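Local coordinates for protein SSD1 (Saccharomyces cerevisiae S288C, PDB 7AM1) that binds mRNA untranslated regions and represses translation as a non-enzymatic member of the RNase II family, and is implicated in control of the G1 phase, at residues A[809-814]-A[892-897]; A[720-725]-A[730-735]; A[563-568]-A[645-650]; A[639-644]-A[687-692]. One frame throughout, in Å; residues are numbered along the deposited sequence. Where two conformers were deposited one is given.

Followed from the N terminus, the chain first makes interaction 3, where the end of helix 544-568 meets the loop at 645-650, closing a loop of 76 residues within the RNB domain. Interaction 4 crosses it: 639-644 lies inside that loop, while its partner 687-692 lies beyond it, at the start of helix 689-725. The two contacts touch each other through A639, V642 and P644. The same long helix runs on to interaction 2, whose centre is about 50 Å from that of interaction 4, and there a short turn leads into strand 732-741. Interaction 1 follows in series, joining 809-814 to strand 888-896, the sheet neighbour of strand 732-741.

Interaction 1: A[809-814]-A[892-897]; sequences KFRSTA and LLRAEV
R811 lays its guanidinium on that of R894, a stacked arginine pair joined to E896 in a salt-bridge network beside strand 888-896 of the C-terminal antiparallel sheet. Like-charged groups can pair face to face when a carboxylate and backbone carbonyls share their charge, and this is a compact example. The group centres are 3.2 Å apart and the planes differ by 27°, with R811 NE over the middle of the R894 group. R811 was built in two conformers, so its half of the network describes only one of them and its close approaches are best read with caution.

E896 OE1 serves both arginines: it takes a nearly straight bond from R894 NH1 at 2.6 Å (174°), and forms a salt bridge with R811 NH2 at 3.1 Å. The NH1 of R894 reaches that oxygen from above the carboxylate plane, although E896 OE1 lies in the plane of the R894 guanidinium. A bend at chi3 (74°) lays the R894 group flat against that of R811, although the two side chains cross at about a right angle.

Farther out, R811 NH1 bonds K809 O in the guanidinium plane, while R894 NH1 and NH2 also reach N808 O and G730 O. A methionine in place of R894 would probably leave E896 OE1 without its short charged partner, take this donor from those two carbonyls and leave R811 without a flat group to lie on. E896 is steadied from strand 903-908, where T905 OG1 hydrogen-bonds its other oxygen, OE2.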
loop_
_atom_site.group_PDB
_atom_site.type_symbol
_atom_site.label_atom_id
_atom_site.label_comp_id
_atom_site.label_asym_id
_atom_site.label_seq_id
_atom_site.Cartn_x
_atom_site.Cartn_y
_atom_site.Cartn_z
ATOM N N LYS A 809 -17.864 19.907 -12.905
ATOM C CA LYS A 809 -18.764 19.304 -13.881
ATOM C C LYS A 809 -18.355 19.523 -15.336
ATOM O O LYS A 809 -18.853 18.807 -16.210
ATOM C CB LYS A 809 -20.184 19.862 -13.706
ATOM C CG LYS A 809 -20.865 19.487 -12.395
ATOM C CD LYS A 809 -22.373 19.654 -12.501
ATOM C CE LYS A 809 -23.079 19.153 -11.247
ATOM N NZ LYS A 809 -22.792 20.044 -10.094
ATOM N N PHE A 810 -17.436 20.438 -15.628
ATOM C CA PHE A 810 -17.206 20.820 -17.016
ATOM C C PHE A 810 -16.241 19.860 -17.701
ATOM O O PHE A 810 -15.178 19.534 -17.162
ATOM C CB PHE A 810 -16.652 22.243 -17.104
ATOM C CG PHE A 810 -16.176 22.607 -18.481
ATOM C CD1 PHE A 810 -17.084 22.790 -19.512
ATOM C CD2 PHE A 810 -14.827 22.735 -18.749
ATOM C CE1 PHE A 810 -16.654 23.107 -20.783
ATOM C CE2 PHE A 810 -14.388 23.051 -20.018
ATOM C CZ PHE A 810 -15.302 23.236 -21.037
ATOM N N ARG A 811 -16.638 19.385 -18.885
ATOM C CA ARG A 811 -15.798 18.549 -19.732
ATOM C C ARG A 811 -15.773 19.127 -21.138
ATOM O O ARG A 811 -16.828 19.360 -21.738
ATOM C CB ARG A 811 -16.298 17.100 -19.794
ATOM C CG ARG A 811 -15.907 16.229 -18.613
ATOM C CD ARG A 811 -16.936 16.297 -17.509
ATOM N NE ARG A 811 -16.913 15.089 -16.694
ATOM C CZ ARG A 811 -17.747 14.848 -15.689
ATOM N NH1 ARG A 811 -18.677 15.738 -15.369
ATOM N NH2 ARG A 811 -17.647 13.714 -15.006
ATOM N N SER A 812 -14.573 19.344 -21.661
ATOM C CA SER A 812 -14.390 19.754 -23.045
ATOM C C SER A 812 -14.593 18.561 -23.982
ATOM O O SER A 812 -14.722 17.413 -23.550
ATOM C CB SER A 812 -12.992 20.325 -23.259
ATOM O OG SER A 812 -12.040 19.277 -23.249
ATOM N N THR A 813 -14.646 18.840 -25.282
ATOM C CA THR A 813 -14.719 17.752 -26.242
ATOM C C THR A 813 -13.374 17.020 -26.299
ATOM O O THR A 813 -12.323 17.573 -25.960
ATOM C CB THR A 813 -15.038 18.267 -27.643
ATOM O OG1 THR A 813 -13.910 19.013 -28.122
ATOM C CG2 THR A 813 -16.284 19.150 -27.648
ATOM N N ALA A 814 -13.414 15.768 -26.765
ATOM C CA ALA A 814 -12.186 14.986 -26.897
ATOM C C ALA A 814 -11.185 15.670 -27.821
ATOM O O ALA A 814 -9.973 15.641 -27.569
ATOM C CB ALA A 814 -12.508 13.581 -27.414
ATOM N N LEU A 892 -9.939 8.546 -21.503
ATOM C CA LEU A 892 -10.190 9.827 -20.857
ATOM C C LEU A 892 -10.102 9.631 -19.348
ATOM O O LEU A 892 -10.728 8.719 -18.797
ATOM C CB LEU A 892 -11.563 10.363 -21.260
ATOM C CG LEU A 892 -11.692 10.712 -22.747
ATOM C CD1 LEU A 892 -13.121 10.526 -23.230
ATOM C CD2 LEU A 892 -11.226 12.135 -23.002
ATOM N N LEU A 893 -9.309 10.471 -18.688
ATOM C CA LEU A 893 -8.985 10.305 -17.277
ATOM C C LEU A 893 -9.371 11.559 -16.510
ATOM O O LEU A 893 -9.031 12.676 -16.918
ATOM C CB LEU A 893 -7.493 9.999 -17.091
ATOM C CG LEU A 893 -6.958 9.974 -15.656
ATOM C CD1 LEU A 893 -7.563 8.828 -14.859
ATOM C CD2 LEU A 893 -5.432 9.872 -15.654
ATOM N N ARG A 894 -10.110 11.361 -15.420
ATOM C CA ARG A 894 -10.612 12.438 -14.589
ATOM C C ARG A 894 -10.596 12.032 -13.123
ATOM O O ARG A 894 -10.675 10.850 -12.785
ATOM C CB ARG A 894 -12.041 12.809 -14.972
ATOM C CG ARG A 894 -12.200 14.193 -15.472
ATOM C CD ARG A 894 -13.629 14.378 -15.923
ATOM N NE ARG A 894 -14.543 14.474 -14.792
ATOM C CZ ARG A 894 -14.965 15.620 -14.265
ATOM N NH1 ARG A 894 -15.801 15.599 -13.237
ATOM N NH2 ARG A 894 -14.561 16.783 -14.763
ATOM N N ALA A 895 -10.540 13.042 -12.256
ATOM C CA ALA A 895 -10.801 12.904 -10.825
ATOM C C ALA A 895 -12.093 13.657 -10.503
ATOM O O ALA A 895 -12.136 14.889 -10.600
ATOM C CB ALA A 895 -9.633 13.435 -9.994
ATOM N N GLU A 896 -13.146 12.918 -10.133
ATOM C CA GLU A 896 -14.417 13.527 -9.751
ATOM C C GLU A 896 -14.270 14.134 -8.360
ATOM O O GLU A 896 -13.931 13.426 -7.406
ATOM C CB GLU A 896 -15.552 12.501 -9.718
ATOM C CG GLU A 896 -15.615 11.512 -10.862
ATOM C CD GLU A 896 -16.091 12.118 -12.157
ATOM O OE1 GLU A 896 -16.461 13.311 -12.166
ATOM O OE2 GLU A 896 -16.094 11.389 -13.171
ATOM N N VAL A 897 -14.513 15.433 -8.237
ATOM C CA VAL A 897 -14.386 16.128 -6.961
ATOM C C VAL A 897 -15.767 16.261 -6.338
ATOM O O VAL A 897 -16.751 16.544 -7.035
ATOM C CB VAL A 897 -13.734 17.509 -7.157
ATOM C CG1 VAL A 897 -13.715 18.284 -5.849
ATOM C CG2 VAL A 897 -12.330 17.348 -7.721
#

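Interaction 2: A[720-725]-A[730-735]; sequences KTINDM and GQLLTM
L732 turns CG anti to its own carbonyl carbon (chi1 -57°) and extends beyond it, which sends both methyls toward the last turn of helix 689-725, where I722 and M725 receive them. M725 keeps its CG beside the backbone N, and its chain bends at chi3 (67°), folding the terminal methyl back over the leucine. What results illustrates how a single branched side chain can fill the angle between a helix and the strand that follows it.

The two branches of L732 divide the work. CD2 presses on the helix backbone itself, 3.5 Å from M725 C, and on M725 CB at 3.6 Å. CD1 faces two ways: it lies 4.0 Å from I722 CG2 and 4.0 Å from M725 CE, so that one methyl fits between two side chains a helical turn apart. The carbonyl of I722 also lies along this surface, with its O 3.8 Å from L732 CG. M725 and L732 run across one another at about a right angle, and all three residues are buried. No hydrogen bond spans the two segments; the contact is van der Waals packing of the leucine on side chains and helix backbone, made just beyond a short connection with G730 at positive phi (67°).

Around this corner, L732 pairs through its backbone with L893, and strand 732-741 lies between strands 745-750 and 888-896 in an antiparallel sheet. I722 also rests on L893 and F753, E821 of helix 814-827 touches L732, and helix 834-842 packs through L836 on T721 and D724.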
loop_
_atom_site.group_PDB
_atom_site.type_symbol
_atom_site.label_atom_id
_atom_site.label_comp_id
_atom_site.label_asym_id
_atom_site.label_seq_id
_atom_site.Cartn_x
_atom_site.Cartn_y
_atom_site.Cartn_z
ATOM N N LYS A 720 -5.468 15.869 -7.568
ATOM C CA LYS A 720 -5.295 17.304 -7.763
ATOM C C LYS A 720 -4.424 17.599 -8.978
ATOM O O LYS A 720 -4.696 18.543 -9.734
ATOM C CB LYS A 720 -4.686 17.901 -6.498
ATOM C CG LYS A 720 -4.405 19.383 -6.548
ATOM C CD LYS A 720 -3.980 19.852 -5.163
ATOM C CE LYS A 720 -2.977 20.987 -5.217
ATOM N NZ LYS A 720 -1.904 20.794 -4.199
ATOM N N THR A 721 -3.371 16.801 -9.179
ATOM C CA THR A 721 -2.469 17.003 -10.308
ATOM C C THR A 721 -3.158 16.653 -11.622
ATOM O O THR A 721 -3.037 17.384 -12.614
ATOM C CB THR A 721 -1.206 16.156 -10.117
ATOM O OG1 THR A 721 -0.509 16.564 -8.930
ATOM C CG2 THR A 721 -0.283 16.303 -11.297
ATOM N N ILE A 722 -3.904 15.549 -11.639
ATOM C CA ILE A 722 -4.635 15.166 -12.841
ATOM C C ILE A 722 -5.607 16.267 -13.246
ATOM O O ILE A 722 -5.780 16.557 -14.436
ATOM C CB ILE A 722 -5.355 13.824 -12.612
ATOM C CG1 ILE A 722 -4.347 12.674 -12.642
ATOM C CG2 ILE A 722 -6.444 13.627 -13.654
ATOM C CD1 ILE A 722 -4.880 11.361 -12.092
ATOM N N ASN A 723 -6.271 16.887 -12.271
ATOM C CA ASN A 723 -7.252 17.915 -12.601
ATOM C C ASN A 723 -6.591 19.235 -12.980
ATOM O O ASN A 723 -7.156 20.011 -13.760
ATOM C CB ASN A 723 -8.209 18.132 -11.432
ATOM C CG ASN A 723 -9.234 17.023 -11.311
ATOM O OD1 ASN A 723 -9.427 16.234 -12.237
ATOM N ND2 ASN A 723 -9.911 16.969 -10.173
ATOM N N ASP A 724 -5.415 19.517 -12.422
ATOM C CA ASP A 724 -4.682 20.716 -12.805
ATOM C C ASP A 724 -4.112 20.574 -14.209
ATOM O O ASP A 724 -4.097 21.540 -14.978
ATOM C CB ASP A 724 -3.578 20.983 -11.781
ATOM C CG ASP A 724 -2.732 22.199 -12.121
ATOM O OD1 ASP A 724 -2.027 22.172 -13.152
ATOM O OD2 ASP A 724 -2.754 23.172 -11.337
ATOM N N MET A 725 -3.658 19.369 -14.567
ATOM C CA MET A 725 -3.187 19.126 -15.924
ATOM C C MET A 725 -4.304 19.293 -16.943
ATOM O O MET A 725 -4.042 19.680 -18.088
ATOM C CB MET A 725 -2.589 17.721 -16.020
ATOM C CG MET A 725 -1.268 17.559 -15.276
ATOM S SD MET A 725 -0.746 15.838 -15.126
ATOM C CE MET A 725 -0.386 15.387 -16.821
ATOM N N GLY A 730 -11.116 19.786 -18.236
ATOM C CA GLY A 730 -11.795 18.970 -17.253
ATOM C C GLY A 730 -11.474 17.498 -17.323
ATOM O O GLY A 730 -12.188 16.695 -16.725
ATOM N N GLN A 731 -10.414 17.116 -18.031
ATOM C CA GLN A 731 -10.067 15.711 -18.199
ATOM C C GLN A 731 -8.781 15.626 -19.011
ATOM O O GLN A 731 -8.389 16.581 -19.689
ATOM C CB GLN A 731 -11.180 14.916 -18.883
ATOM C CG GLN A 731 -11.315 15.224 -20.346
ATOM C CD GLN A 731 -12.756 15.274 -20.805
ATOM O OE1 GLN A 731 -13.171 16.223 -21.478
ATOM N NE2 GLN A 731 -13.527 14.252 -20.451
ATOM N N LEU A 732 -8.121 14.479 -18.911
ATOM C CA LEU A 732 -6.931 14.176 -19.687
ATOM C C LEU A 732 -7.255 13.037 -20.644
ATOM O O LEU A 732 -8.220 12.290 -20.456
ATOM C CB LEU A 732 -5.749 13.781 -18.797
ATOM C CG LEU A 732 -5.325 14.782 -17.726
ATOM C CD1 LEU A 732 -4.213 14.181 -16.887
ATOM C CD2 LEU A 732 -4.889 16.104 -18.339
ATOM N N LEU A 733 -6.459 12.944 -21.700
ATOM C CA LEU A 733 -6.550 11.862 -22.670
ATOM C C LEU A 733 -5.171 11.229 -22.757
ATOM O O LEU A 733 -4.182 11.925 -23.009
ATOM C CB LEU A 733 -7.013 12.384 -24.033
ATOM C CG LEU A 733 -7.213 11.374 -25.162
ATOM C CD1 LEU A 733 -8.276 10.357 -24.794
ATOM C CD2 LEU A 733 -7.569 12.085 -26.471
ATOM N N THR A 734 -5.093 9.924 -22.521
ATOM C CA THR A 734 -3.807 9.251 -22.567
ATOM C C THR A 734 -3.996 7.827 -23.056
ATOM O O THR A 734 -5.072 7.240 -22.911
ATOM C CB THR A 734 -3.115 9.237 -21.196
ATOM O OG1 THR A 734 -1.789 8.706 -21.337
ATOM C CG2 THR A 734 -3.887 8.389 -20.203
ATOM N N MET A 735 -2.937 7.276 -23.634
ATOM C CA MET A 735 -2.941 5.868 -23.990
ATOM C C MET A 735 -2.795 5.042 -22.720
ATOM O O MET A 735 -2.033 5.396 -21.817
ATOM C CB MET A 735 -1.813 5.555 -24.973
ATOM C CG MET A 735 -1.915 6.302 -26.293
ATOM S SD MET A 735 -3.477 5.994 -27.142
ATOM C CE MET A 735 -3.377 4.220 -27.372
#

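Interaction 3: A[563-568]-A[645-650]; sequences KIYTKL and DQYGHY
The phenol oxygen of Y647, next to the ring of Y565, is gripped from two directions: it hydrogen-bonds to the backbone carbonyl A639 O, and a water donates to Y647 OH across 3.1 Å. The same water is 2.7 Å from Y565 OH, lying in the plane of that ring, so a single solvent molecule links the two hydroxyls.

Between the rings themselves the contact is a T-shaped (edge-to-face) pair. Y647 offers its edge to a face of Y565; the planes stand at 87° and the centroids are 5.1 Å apart. The leading atom is Y647 CE2, which hangs above the Y565 ring toward its rim and approaches Y565 CZ to 3.5 Å. With CG anti to the backbone N (chi1 -178°), Y565 turns a face of its ring to the incoming edge.

In fold terms this pins the last turns of that helix of the RNB domain to the loop that follows strand 635-638, an example of a perpendicular aromatic pair joining a helix to a loop. A leucine in place of Y565 would probably cost the water one of its two tyrosine partners and leave the Y647 edge without a flat face to point at. Y647 also meets the ring of F637 obliquely, and A639 and P644 pack on Y565. Next to Y647 in the loop, Q646 O accepts from R576 NH1.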
loop_
_atom_site.group_PDB
_atom_site.type_symbol
_atom_site.label_atom_id
_atom_site.label_comp_id
_atom_site.label_asym_id
_atom_site.label_seq_id
_atom_site.Cartn_x
_atom_site.Cartn_y
_atom_site.Cartn_z
ATOM N N LYS A 563 20.127 -14.719 13.098
ATOM C CA LYS A 563 20.886 -14.682 14.340
ATOM C C LYS A 563 19.977 -14.720 15.562
ATOM O O LYS A 563 20.207 -15.505 16.490
ATOM C CB LYS A 563 21.770 -13.434 14.369
ATOM C CG LYS A 563 22.584 -13.296 15.642
ATOM C CD LYS A 563 23.876 -12.542 15.399
ATOM C CE LYS A 563 24.827 -13.341 14.515
ATOM N N ILE A 564 18.943 -13.870 15.593
ATOM C CA ILE A 564 18.109 -13.795 16.790
ATOM C C ILE A 564 17.247 -15.043 16.934
ATOM O O ILE A 564 16.953 -15.469 18.056
ATOM C CB ILE A 564 17.250 -12.515 16.813
ATOM C CG1 ILE A 564 16.255 -12.492 15.654
ATOM C CG2 ILE A 564 18.149 -11.280 16.802
ATOM C CD1 ILE A 564 15.313 -11.281 15.675
ATOM N N TYR A 565 16.802 -15.642 15.829
ATOM C CA TYR A 565 16.028 -16.867 15.978
ATOM C C TYR A 565 16.900 -18.008 16.493
ATOM O O TYR A 565 16.469 -18.793 17.345
ATOM C CB TYR A 565 15.375 -17.272 14.659
ATOM C CG TYR A 565 14.544 -18.517 14.836
ATOM C CD1 TYR A 565 13.454 -18.522 15.702
ATOM C CD2 TYR A 565 14.873 -19.700 14.189
ATOM C CE1 TYR A 565 12.699 -19.656 15.896
ATOM C CE2 TYR A 565 14.119 -20.852 14.382
ATOM C CZ TYR A 565 13.034 -20.822 15.241
ATOM O OH TYR A 565 12.269 -21.952 15.447
ATOM N N THR A 566 18.129 -18.117 15.977
ATOM C CA THR A 566 19.033 -19.171 16.423
ATOM C C THR A 566 19.300 -19.087 17.921
ATOM O O THR A 566 19.278 -20.110 18.614
ATOM C CB THR A 566 20.344 -19.110 15.642
ATOM O OG1 THR A 566 20.109 -19.536 14.296
ATOM C CG2 THR A 566 21.393 -20.014 16.288
ATOM N N LYS A 567 19.524 -17.882 18.449
ATOM C CA LYS A 567 19.898 -17.746 19.854
ATOM C C LYS A 567 18.690 -17.597 20.776
ATOM O O LYS A 567 18.653 -18.230 21.840
ATOM C CB LYS A 567 20.841 -16.548 20.027
ATOM N N LEU A 568 17.707 -16.766 20.407
ATOM C CA LEU A 568 16.547 -16.529 21.259
ATOM C C LEU A 568 15.364 -17.433 20.939
ATOM O O LEU A 568 14.439 -17.527 21.752
ATOM C CB LEU A 568 16.063 -15.080 21.160
ATOM C CG LEU A 568 16.970 -13.975 21.692
ATOM C CD1 LEU A 568 16.182 -12.666 21.743
ATOM C CD2 LEU A 568 17.535 -14.334 23.057
ATOM N N ASP A 645 8.001 -23.999 9.905
ATOM C CA ASP A 645 7.900 -24.236 8.473
ATOM C C ASP A 645 7.183 -23.108 7.743
ATOM O O ASP A 645 7.117 -23.136 6.509
ATOM C CB ASP A 645 7.160 -25.551 8.213
ATOM C CG ASP A 645 8.013 -26.773 8.499
ATOM O OD1 ASP A 645 9.255 -26.651 8.526
ATOM O OD2 ASP A 645 7.436 -27.860 8.708
ATOM N N GLN A 646 6.664 -22.114 8.469
ATOM C CA GLN A 646 5.871 -21.043 7.876
ATOM C C GLN A 646 6.425 -19.669 8.235
ATOM O O GLN A 646 5.673 -18.693 8.332
ATOM C CB GLN A 646 4.409 -21.162 8.305
ATOM C CG GLN A 646 3.754 -22.470 7.886
ATOM C CD GLN A 646 3.741 -22.660 6.379
ATOM O OE1 GLN A 646 3.703 -21.691 5.619
ATOM N NE2 GLN A 646 3.780 -23.913 5.941
ATOM N N TYR A 647 7.740 -19.576 8.422
ATOM C CA TYR A 647 8.412 -18.307 8.664
ATOM C C TYR A 647 8.729 -17.550 7.379
ATOM O O TYR A 647 9.228 -16.422 7.450
ATOM C CB TYR A 647 9.717 -18.541 9.430
ATOM C CG TYR A 647 9.591 -18.977 10.877
ATOM C CD1 TYR A 647 8.363 -19.011 11.536
ATOM C CD2 TYR A 647 10.723 -19.353 11.586
ATOM C CE1 TYR A 647 8.281 -19.407 12.863
ATOM C CE2 TYR A 647 10.650 -19.749 12.894
ATOM C CZ TYR A 647 9.437 -19.776 13.535
ATOM O OH TYR A 647 9.404 -20.177 14.850
ATOM N N GLY A 648 8.449 -18.135 6.217
ATOM C CA GLY A 648 8.935 -17.574 4.976
ATOM C C GLY A 648 8.285 -16.249 4.623
ATOM O O GLY A 648 7.151 -15.952 5.000
ATOM N N HIS A 649 9.052 -15.438 3.904
ATOM C CA HIS A 649 8.610 -14.162 3.345
ATOM C C HIS A 649 8.529 -14.388 1.836
ATOM O O HIS A 649 9.545 -14.318 1.133
ATOM C CB HIS A 649 9.578 -13.049 3.722
ATOM C CG HIS A 649 9.029 -11.667 3.536
ATOM N ND1 HIS A 649 8.569 -11.200 2.324
ATOM C CD2 HIS A 649 8.900 -10.638 4.407
ATOM C CE1 HIS A 649 8.162 -9.950 2.462
ATOM N NE2 HIS A 649 8.356 -9.584 3.716
ATOM N N TYR A 650 7.322 -14.694 1.352
ATOM C CA TYR A 650 7.150 -15.120 -0.034
ATOM C C TYR A 650 7.636 -14.056 -1.013
ATOM O O TYR A 650 8.402 -14.353 -1.937
ATOM C CB TYR A 650 5.678 -15.456 -0.295
ATOM C CG TYR A 650 5.379 -15.889 -1.715
ATOM C CD1 TYR A 650 5.446 -17.228 -2.087
ATOM C CD2 TYR A 650 5.025 -14.960 -2.682
ATOM C CE1 TYR A 650 5.170 -17.625 -3.387
ATOM C CE2 TYR A 650 4.749 -15.344 -3.980
ATOM C CZ TYR A 650 4.822 -16.674 -4.329
ATOM O OH TYR A 650 4.544 -17.037 -5.628
HETATM O O HOH W 1 10.228 -21.983 17.242
#

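Interaction 4: A[639-644]-A[687-692]; sequences AGKVDP and EDMEAL
The carboxylate of E690 meets K641 through one oxygen: NZ binds OE2 on its syn lone pair, the side facing the other oxygen, at 2.6 Å. The other flat group, the D688 carboxylate, is used differently, since the backbone E690 N approaches OD1 from well above the carboxylate plane, 77° out of it. One acid thus pairs with a charge across the contact while D688, two residues earlier, caps the helix, an illustration of two carboxylates used in two ways at one helix start.

K641 reaches E690 by a bent chain, with CG beside its backbone N and turns at chi2, chi3 and chi4, and crosses the glutamate at about a right angle. On the way it runs over M689, whose SD lies 3.7 Å from K641 CD. With chi1 at -173°, M689 sends its sulfur across to the backbone of G640, SD being 4.1 Å from G640 C and CE 4.2 Å from G640 CA. That methyl can sit there because glycine carries no beta carbon. M689 also rests on I638, D570 and L571.

The salt bridge lies at the surface, and a glutamate in the first turn probably also interacts favourably with the positive end of the helix. D688 OD1 to E690 N, 3.2 Å, is the N-cap bond, and L692 N to D688 O completes the opening turn of helix 689-725, set against the 3-10 turn after strand 635-638 of the RNB domain.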
loop_
_atom_site.group_PDB
_atom_site.type_symbol
_atom_site.label_atom_id
_atom_site.label_comp_id
_atom_site.label_asym_id
_atom_site.label_seq_id
_atom_site.Cartn_x
_atom_site.Cartn_y
_atom_site.Cartn_z
ATOM N N ALA A 639 8.220 -15.835 16.981
ATOM C CA ALA A 639 8.560 -17.113 16.368
ATOM C C ALA A 639 7.834 -18.274 17.029
ATOM O O ALA A 639 7.386 -19.202 16.346
ATOM C CB ALA A 639 10.076 -17.334 16.419
ATOM N N GLY A 640 7.719 -18.250 18.356
ATOM C CA GLY A 640 7.098 -19.349 19.072
ATOM C C GLY A 640 5.613 -19.501 18.826
ATOM O O GLY A 640 5.049 -20.544 19.172
ATOM N N LYS A 641 4.975 -18.512 18.217
ATOM C CA LYS A 641 3.549 -18.590 17.939
ATOM C C LYS A 641 3.245 -19.167 16.562
ATOM O O LYS A 641 2.071 -19.359 16.237
ATOM C CB LYS A 641 2.927 -17.195 18.049
ATOM C CG LYS A 641 3.110 -16.537 19.404
ATOM C CD LYS A 641 2.517 -17.405 20.506
ATOM C CE LYS A 641 1.765 -16.585 21.544
ATOM N NZ LYS A 641 0.455 -17.218 21.880
ATOM N N VAL A 642 4.270 -19.476 15.767
ATOM C CA VAL A 642 4.102 -19.894 14.382
ATOM C C VAL A 642 4.956 -21.129 14.136
ATOM O O VAL A 642 6.038 -21.286 14.709
ATOM C CB VAL A 642 4.482 -18.758 13.400
ATOM C CG1 VAL A 642 4.563 -19.265 11.961
ATOM C CG2 VAL A 642 3.480 -17.614 13.500
ATOM N N ASP A 643 4.459 -22.012 13.280
ATOM C CA ASP A 643 5.216 -23.201 12.916
ATOM C C ASP A 643 6.488 -22.791 12.176
ATOM O O ASP A 643 6.417 -21.990 11.235
ATOM C CB ASP A 643 4.363 -24.127 12.046
ATOM C CG ASP A 643 5.060 -25.437 11.731
ATOM O OD1 ASP A 643 6.176 -25.405 11.174
ATOM O OD2 ASP A 643 4.498 -26.506 12.054
ATOM N N PRO A 644 7.661 -23.301 12.566
ATOM C CA PRO A 644 8.902 -22.874 11.896
ATOM C C PRO A 644 8.937 -23.199 10.410
ATOM O O PRO A 644 9.825 -22.699 9.709
ATOM C CB PRO A 644 9.999 -23.638 12.653
ATOM C CG PRO A 644 9.408 -23.935 13.976
ATOM C CD PRO A 644 7.940 -24.150 13.739
ATOM N N GLU A 687 11.494 -11.441 28.254
ATOM C CA GLU A 687 10.207 -10.877 27.878
ATOM C C GLU A 687 9.154 -11.972 27.763
ATOM O O GLU A 687 9.433 -13.083 27.303
ATOM C CB GLU A 687 10.318 -10.116 26.558
ATOM C CG GLU A 687 11.237 -8.913 26.624
ATOM C CD GLU A 687 10.755 -7.871 27.614
ATOM O OE1 GLU A 687 9.528 -7.660 27.701
ATOM O OE2 GLU A 687 11.600 -7.278 28.316
ATOM N N ASP A 688 7.936 -11.645 28.179
ATOM C CA ASP A 688 6.827 -12.582 28.086
ATOM C C ASP A 688 6.449 -12.782 26.624
ATOM O O ASP A 688 6.380 -11.824 25.850
ATOM C CB ASP A 688 5.636 -12.048 28.880
ATOM C CG ASP A 688 4.415 -12.939 28.779
ATOM O OD1 ASP A 688 4.560 -14.126 28.421
ATOM O OD2 ASP A 688 3.303 -12.445 29.056
ATOM N N MET A 689 6.217 -14.040 26.237
ATOM C CA MET A 689 5.862 -14.307 24.848
ATOM C C MET A 689 4.536 -13.646 24.490
ATOM O O MET A 689 4.356 -13.166 23.365
ATOM C CB MET A 689 5.790 -15.811 24.578
ATOM C CG MET A 689 5.579 -16.108 23.089
ATOM S SD MET A 689 5.545 -17.841 22.594
ATOM C CE MET A 689 7.142 -18.411 23.127
ATOM N N GLU A 690 3.588 -13.627 25.428
ATOM C CA GLU A 690 2.282 -13.047 25.137
ATOM C C GLU A 690 2.359 -11.528 25.047
ATOM O O GLU A 690 1.647 -10.917 24.243
ATOM C CB GLU A 690 1.270 -13.488 26.193
ATOM C CG GLU A 690 0.997 -14.985 26.157
ATOM C CD GLU A 690 0.447 -15.441 24.812
ATOM O OE1 GLU A 690 -0.353 -14.690 24.208
ATOM O OE2 GLU A 690 0.828 -16.538 24.351
ATOM N N ALA A 691 3.205 -10.899 25.863
ATOM C CA ALA A 691 3.422 -9.463 25.725
ATOM C C ALA A 691 4.042 -9.128 24.374
ATOM O O ALA A 691 3.651 -8.147 23.730
ATOM C CB ALA A 691 4.311 -8.953 26.858
ATOM N N LEU A 692 5.014 -9.929 23.928
ATOM C CA LEU A 692 5.637 -9.696 22.630
ATOM C C LEU A 692 4.638 -9.905 21.502
ATOM O O LEU A 692 4.663 -9.182 20.499
ATOM C CB LEU A 692 6.841 -10.621 22.455
ATOM C CG LEU A 692 8.087 -10.243 23.258
ATOM C CD1 LEU A 692 9.103 -11.371 23.236
ATOM C CD2 LEU A 692 8.709 -8.956 22.725
#